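Local coordinates for uncharacterized protein (Wolinella succinogenes, PDB 3PU6), which probably acts as a hydrogenase maturation protease, an endopeptidase that would help to activate a hydrogenase, at residues K4-C9 / L54-I59; L8-E13 / V61-S66. All coordinates share one frame; numbering follows the deposited sequence.

Interaction 1. Residues K4-C9 / L54-I59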
loop_
_atom_site.group_PDB
_atom_site.type_symbol
_atom_site.label_atom_id
_atom_site.label_comp_id
_atom_site.label_asym_id
_atom_site.label_seq_id
_atom_site.Cartn_x
_atom_site.Cartn_y
_atom_site.Cartn_z
ATOM N N LYS A 4 -8.952 13.652 -4.166
ATOM C CA LYS A 4 -9.305 12.301 -3.706
ATOM C C LYS A 4 -8.121 11.349 -3.608
ATOM O O LYS A 4 -7.569 10.925 -4.621
ATOM C CB LYS A 4 -10.365 11.685 -4.610
ATOM C CG LYS A 4 -11.426 12.655 -5.060
ATOM C CD LYS A 4 -12.502 11.925 -5.819
ATOM C CE LYS A 4 -12.766 12.592 -7.143
ATOM N NZ LYS A 4 -13.301 11.604 -8.116
ATOM N N LYS A 5 -7.764 11.008 -2.373
ATOM C CA LYS A 5 -6.590 10.198 -2.082
ATOM C C LYS A 5 -6.930 8.838 -1.463
ATOM O O LYS A 5 -7.477 8.769 -0.364
ATOM C CB LYS A 5 -5.691 10.964 -1.137
ATOM C CG LYS A 5 -5.344 12.354 -1.627
ATOM C CD LYS A 5 -4.695 13.159 -0.511
ATOM C CE LYS A 5 -5.391 14.471 -0.371
ATOM N NZ LYS A 5 -5.605 14.742 1.067
ATOM N N VAL A 6 -6.593 7.763 -2.176
ATOM C CA VAL A 6 -6.865 6.391 -1.726
ATOM C C VAL A 6 -5.596 5.619 -1.393
ATOM O O VAL A 6 -4.600 5.706 -2.104
ATOM C CB VAL A 6 -7.623 5.558 -2.800
ATOM C CG1 VAL A 6 -7.679 4.092 -2.398
ATOM C CG2 VAL A 6 -9.010 6.096 -3.024
ATOM N N LEU A 7 -5.650 4.855 -0.312
ATOM C CA LEU A 7 -4.584 3.929 0.039
ATOM C C LEU A 7 -5.120 2.502 0.013
ATOM O O LEU A 7 -5.929 2.134 0.867
ATOM C CB LEU A 7 -4.029 4.247 1.433
ATOM C CG LEU A 7 -3.037 3.234 2.019
ATOM C CD1 LEU A 7 -1.924 2.907 1.010
ATOM C CD2 LEU A 7 -2.461 3.734 3.353
ATOM N N LEU A 8 -4.668 1.712 -0.965
ATOM C CA LEU A 8 -5.058 0.303 -1.082
ATOM C C LEU A 8 -4.068 -0.625 -0.385
ATOM O O LEU A 8 -2.960 -0.814 -0.858
ATOM C CB LEU A 8 -5.226 -0.118 -2.554
ATOM C CG LEU A 8 -5.564 -1.601 -2.851
ATOM C CD1 LEU A 8 -6.859 -2.061 -2.196
ATOM C CD2 LEU A 8 -5.603 -1.909 -4.353
ATOM N N CYS A 9 -4.476 -1.219 0.730
ATOM C CA CYS A 9 -3.572 -2.073 1.486
ATOM C C CYS A 9 -3.731 -3.532 1.110
ATOM O O CYS A 9 -4.829 -4.085 1.191
ATOM C CB CYS A 9 -3.776 -1.918 2.980
ATOM S SG CYS A 9 -3.791 -0.237 3.470
ATOM N N LEU A 54 -15.259 5.727 -7.194
ATOM C CA LEU A 54 -14.780 6.879 -6.456
ATOM C C LEU A 54 -13.902 7.806 -7.306
ATOM O O LEU A 54 -13.768 8.984 -7.001
ATOM C CB LEU A 54 -14.014 6.385 -5.239
ATOM C CG LEU A 54 -13.133 7.361 -4.478
ATOM C CD1 LEU A 54 -13.981 8.504 -3.977
ATOM C CD2 LEU A 54 -12.467 6.629 -3.334
ATOM N N ALA A 55 -13.305 7.258 -8.361
ATOM C CA ALA A 55 -12.445 7.995 -9.302
ATOM C C ALA A 55 -11.313 8.814 -8.667
ATOM O O ALA A 55 -11.119 9.989 -9.005
ATOM C CB ALA A 55 -13.285 8.861 -10.227
ATOM N N PRO A 56 -10.527 8.178 -7.778
ATOM C CA PRO A 56 -9.519 8.886 -6.974
ATOM C C PRO A 56 -8.594 9.733 -7.835
ATOM O O PRO A 56 -8.432 9.432 -9.015
ATOM C CB PRO A 56 -8.715 7.751 -6.322
ATOM C CG PRO A 56 -9.548 6.532 -6.461
ATOM C CD PRO A 56 -10.377 6.712 -7.696
ATOM N N ASP A 57 -8.007 10.776 -7.250
ATOM C CA ASP A 57 -6.943 11.538 -7.904
ATOM C C ASP A 57 -5.622 10.814 -7.674
ATOM O O ASP A 57 -4.763 10.762 -8.551
ATOM C CB ASP A 57 -6.833 12.953 -7.332
ATOM C CG ASP A 57 -8.058 13.804 -7.616
ATOM O OD1 ASP A 57 -8.423 13.950 -8.801
ATOM O OD2 ASP A 57 -8.642 14.350 -6.648
ATOM N N VAL A 58 -5.480 10.259 -6.477
ATOM C CA VAL A 58 -4.279 9.553 -6.077
ATOM C C VAL A 58 -4.566 8.173 -5.469
ATOM O O VAL A 58 -5.334 8.047 -4.523
ATOM C CB VAL A 58 -3.527 10.358 -5.024
ATOM C CG1 VAL A 58 -2.290 9.616 -4.584
ATOM C CG2 VAL A 58 -3.181 11.710 -5.571
ATOM N N ILE A 59 -3.918 7.149 -6.006
ATOM C CA ILE A 59 -3.928 5.824 -5.404
ATOM C C ILE A 59 -2.523 5.422 -4.963
ATOM O O ILE A 59 -1.607 5.306 -5.766
ATOM C CB ILE A 59 -4.433 4.732 -6.378
ATOM C CG1 ILE A 59 -5.828 5.069 -6.891
ATOM C CG2 ILE A 59 -4.402 3.371 -5.700
ATOM C CD1 ILE A 59 -6.277 4.193 -8.023
#

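Interaction 2. Residues L8-E13 / V61-S66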
loop_
_atom_site.group_PDB
_atom_site.type_symbol
_atom_site.label_atom_id
_atom_site.label_comp_id
_atom_site.label_asym_id
_atom_site.label_seq_id
_atom_site.Cartn_x
_atom_site.Cartn_y
_atom_site.Cartn_z
ATOM N N LEU A 8 -4.668 1.712 -0.965
ATOM C CA LEU A 8 -5.058 0.303 -1.082
ATOM C C LEU A 8 -4.068 -0.625 -0.385
ATOM O O LEU A 8 -2.960 -0.814 -0.858
ATOM C CB LEU A 8 -5.226 -0.118 -2.554
ATOM C CG LEU A 8 -5.564 -1.601 -2.851
ATOM C CD1 LEU A 8 -6.859 -2.061 -2.196
ATOM C CD2 LEU A 8 -5.603 -1.909 -4.353
ATOM N N CYS A 9 -4.476 -1.219 0.730
ATOM C CA CYS A 9 -3.572 -2.073 1.486
ATOM C C CYS A 9 -3.731 -3.532 1.110
ATOM O O CYS A 9 -4.829 -4.085 1.191
ATOM C CB CYS A 9 -3.776 -1.918 2.980
ATOM S SG CYS A 9 -3.791 -0.237 3.470
ATOM N N VAL A 10 -2.606 -4.130 0.709
ATOM C CA VAL A 10 -2.514 -5.516 0.268
ATOM C C VAL A 10 -1.714 -6.327 1.301
ATOM O O VAL A 10 -0.830 -5.786 1.968
ATOM C CB VAL A 10 -1.836 -5.594 -1.127
ATOM C CG1 VAL A 10 -1.671 -7.039 -1.591
ATOM C CG2 VAL A 10 -2.621 -4.792 -2.143
ATOM N N GLY A 11 -2.045 -7.613 1.447
ATOM C CA GLY A 11 -1.353 -8.494 2.374
ATOM C C GLY A 11 -2.280 -9.390 3.165
ATOM O O GLY A 11 -3.498 -9.236 3.126
ATOM N N ASN A 12 -1.684 -10.305 3.914
ATOM C CA ASN A 12 -2.391 -11.368 4.616
ATOM C C ASN A 12 -2.002 -11.359 6.082
ATOM O O ASN A 12 -0.870 -11.679 6.443
ATOM C CB ASN A 12 -2.014 -12.712 3.994
ATOM C CG ASN A 12 -2.839 -13.878 4.525
ATOM O OD1 ASN A 12 -3.293 -13.884 5.669
ATOM N ND2 ASN A 12 -2.995 -14.892 3.694
ATOM N N GLU A 13 -2.950 -10.996 6.928
ATOM C CA GLU A 13 -2.680 -10.810 8.342
ATOM C C GLU A 13 -2.402 -12.104 9.073
ATOM O O GLU A 13 -1.932 -12.085 10.206
ATOM C CB GLU A 13 -3.865 -10.113 9.003
ATOM C CG GLU A 13 -3.934 -8.618 8.754
ATOM C CD GLU A 13 -5.122 -7.969 9.458
ATOM O OE1 GLU A 13 -6.231 -8.571 9.480
ATOM O OE2 GLU A 13 -4.939 -6.848 9.985
ATOM N N VAL A 61 -0.827 2.192 -3.459
ATOM C CA VAL A 61 -1.000 0.767 -3.222
ATOM C C VAL A 61 0.182 0.286 -2.398
ATOM O O VAL A 61 1.299 0.325 -2.861
ATOM C CB VAL A 61 -1.164 -0.038 -4.558
ATOM C CG1 VAL A 61 -0.073 0.300 -5.550
ATOM C CG2 VAL A 61 -1.201 -1.532 -4.297
ATOM N N ALA A 62 -0.074 -0.130 -1.163
ATOM C CA ALA A 62 0.975 -0.600 -0.272
ATOM C C ALA A 62 0.975 -2.125 -0.069
ATOM O O ALA A 62 -0.080 -2.751 0.011
ATOM C CB ALA A 62 0.868 0.094 1.053
ATOM N N ASP A 63 2.172 -2.706 0.034
ATOM C CA ASP A 63 2.327 -4.158 0.158
ATOM C C ASP A 63 3.607 -4.525 0.879
ATOM O O ASP A 63 4.576 -3.792 0.827
ATOM C CB ASP A 63 2.337 -4.833 -1.222
ATOM C CG ASP A 63 1.920 -6.296 -1.148
ATOM O OD1 ASP A 63 1.545 -6.744 -0.033
ATOM O OD2 ASP A 63 1.952 -6.999 -2.193
ATOM N N ALA A 64 3.603 -5.668 1.555
ATOM C CA ALA A 64 4.836 -6.276 2.028
ATOM C C ALA A 64 5.621 -6.756 0.817
ATOM O O ALA A 64 5.043 -7.195 -0.176
ATOM C CB ALA A 64 4.538 -7.447 2.945
HETATM N N MSE A 65 6.941 -6.656 0.875
HETATM C CA MSE A 65 7.746 -7.359 -0.122
HETATM C C MSE A 65 8.906 -8.065 0.549
HETATM O O MSE A 65 9.711 -7.450 1.242
HETATM C CB MSE A 65 8.190 -6.448 -1.259
HETATM C CG MSE A 65 8.616 -5.084 -0.809
HETATM SE SE MSE A 65 9.006 -3.952 -2.340
HETATM C CE MSE A 65 10.328 -2.725 -1.517
ATOM N N SER A 66 8.945 -9.381 0.377
ATOM C CA SER A 66 9.838 -10.226 1.172
ATOM C C SER A 66 11.147 -10.557 0.460
ATOM O O SER A 66 11.304 -10.287 -0.735
ATOM C CB SER A 66 9.130 -11.500 1.667
ATOM O OG SER A 66 8.290 -12.059 0.669
#

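Interaction 1. Residues K4-C9 / L54-I59
The carboxylate of Asp57 meets Lys4 at one oxygen: OD2 accepts the Lys4 backbone N at 2.6 Å from its anti side, 22° out of the carboxylate plane. Lys4 NZ stands above the carbonyl plane of Ala55, 2.9 Å from its O, and bonds to Leu54 O with only a modest tilt. The bend at chi3 of Lys4 carries the ammonium to these carbonyls, where helix 48-54 gives way to loop and Ala55 has positive phi; its charge would probably suit the negative end of that helix. Lys4 O takes two N-H groups, Val58 N at 2.9 Å and Asp57 N lying in the carbonyl plane on a lone pair. With CG anti to the carbonyl carbon and beside the backbone N (chi1 -66°), Asp57 brings OD2 to Lys4 N. If an alanine replaced Asp57, Lys4 N would be likely to lose its carboxylate acceptor, and the residues leading into the strand would be less firmly tied. The parallel pairing follows with an almost straight bond from Val6 N to Val58 O, 2.7 Å long. On the face with Ile59, Val6 CG2 meets Leu54 CD2, the two side chains running antiparallel, and the Pro56 ring at CG, 3.5 Å away. Lys5 shares the other face with Val58 but sends its ammonium to a salt bridge with Glu34. Strands 35-41 and 58-66, parallel and linked through helix 48-54, form a beta-alpha-beta crossover with strand 5-10 between them, bonded to Ser36 through Lys5 and Leu7; this contact sits where strand 58-66 enters the sheet.

Interaction 2. Residues L8-E13 / V61-S66
Leu8 and Cys9 pair with Val61 and Ala62 as neighbouring parallel strands in the mostly parallel five-stranded sheet of an alpha/beta fold, one edge strand running antiparallel; their short axes are 4.8 Å apart at closest and 16° from parallel. Two backbone bonds join them: Ala62 N reaches Leu8 O, and Val10 N reaches Ala62 O at 3.0 Å. On one face Val10 CG2 lies beside Val61 CG2, 4.2 Å away and pointing the same way, and Leu8 CD2 comes to 4.4 Å from Val61 CG2. Val61 chi1 of 50° sets CG2 anti to the backbone N, where it faces Val10 CG2. Val10 also sets CG1 against the Asp63 carboxylate, 3.6 Å from OD1, the two side chains crossing obliquely. Behind this layer Phe109 of strand 106-114 packs on Val61, and Pro44 on Val10. The opposite face carries Cys9 and Ala62, covered by Ile22 and Ala21 of helix 20-31. Beyond Val10 the strand stops at Gly11, which has backbone angles at which a CB would collide with Val10 O, a conformation that suits glycine. Asn12 is placed through OD1 bonded to Leu14 N. Asp63 holds its carboxylate beside Val10 without a bond across: OD1 and Val10 O are both acceptors, while Asp63 OD1 takes a weak bond, bent to 116° at the hydrogen, from Ala64 N at 2.8 Å.

Interactions 1 and 2 are successive parts of one parallel pairing between strands 5-10 and 58-66, with centres about 16 Å apart and Leu8 and Cys9 common to both. Val60 joins them, bonding through its backbone to Val6 and Leu8, and Leu7 CD1 packs on Ala62 CB at 4.0 Å. Interaction 1 lies at the N-terminal ends of the strands and is only partly buried; interaction 2 lies at their C-terminal ends, fully buried, its centre about 6 Å from the centre of the chain. In related hydrogenase maturation proteases the active region lies at that end, so interaction 2 is probably nearer to it.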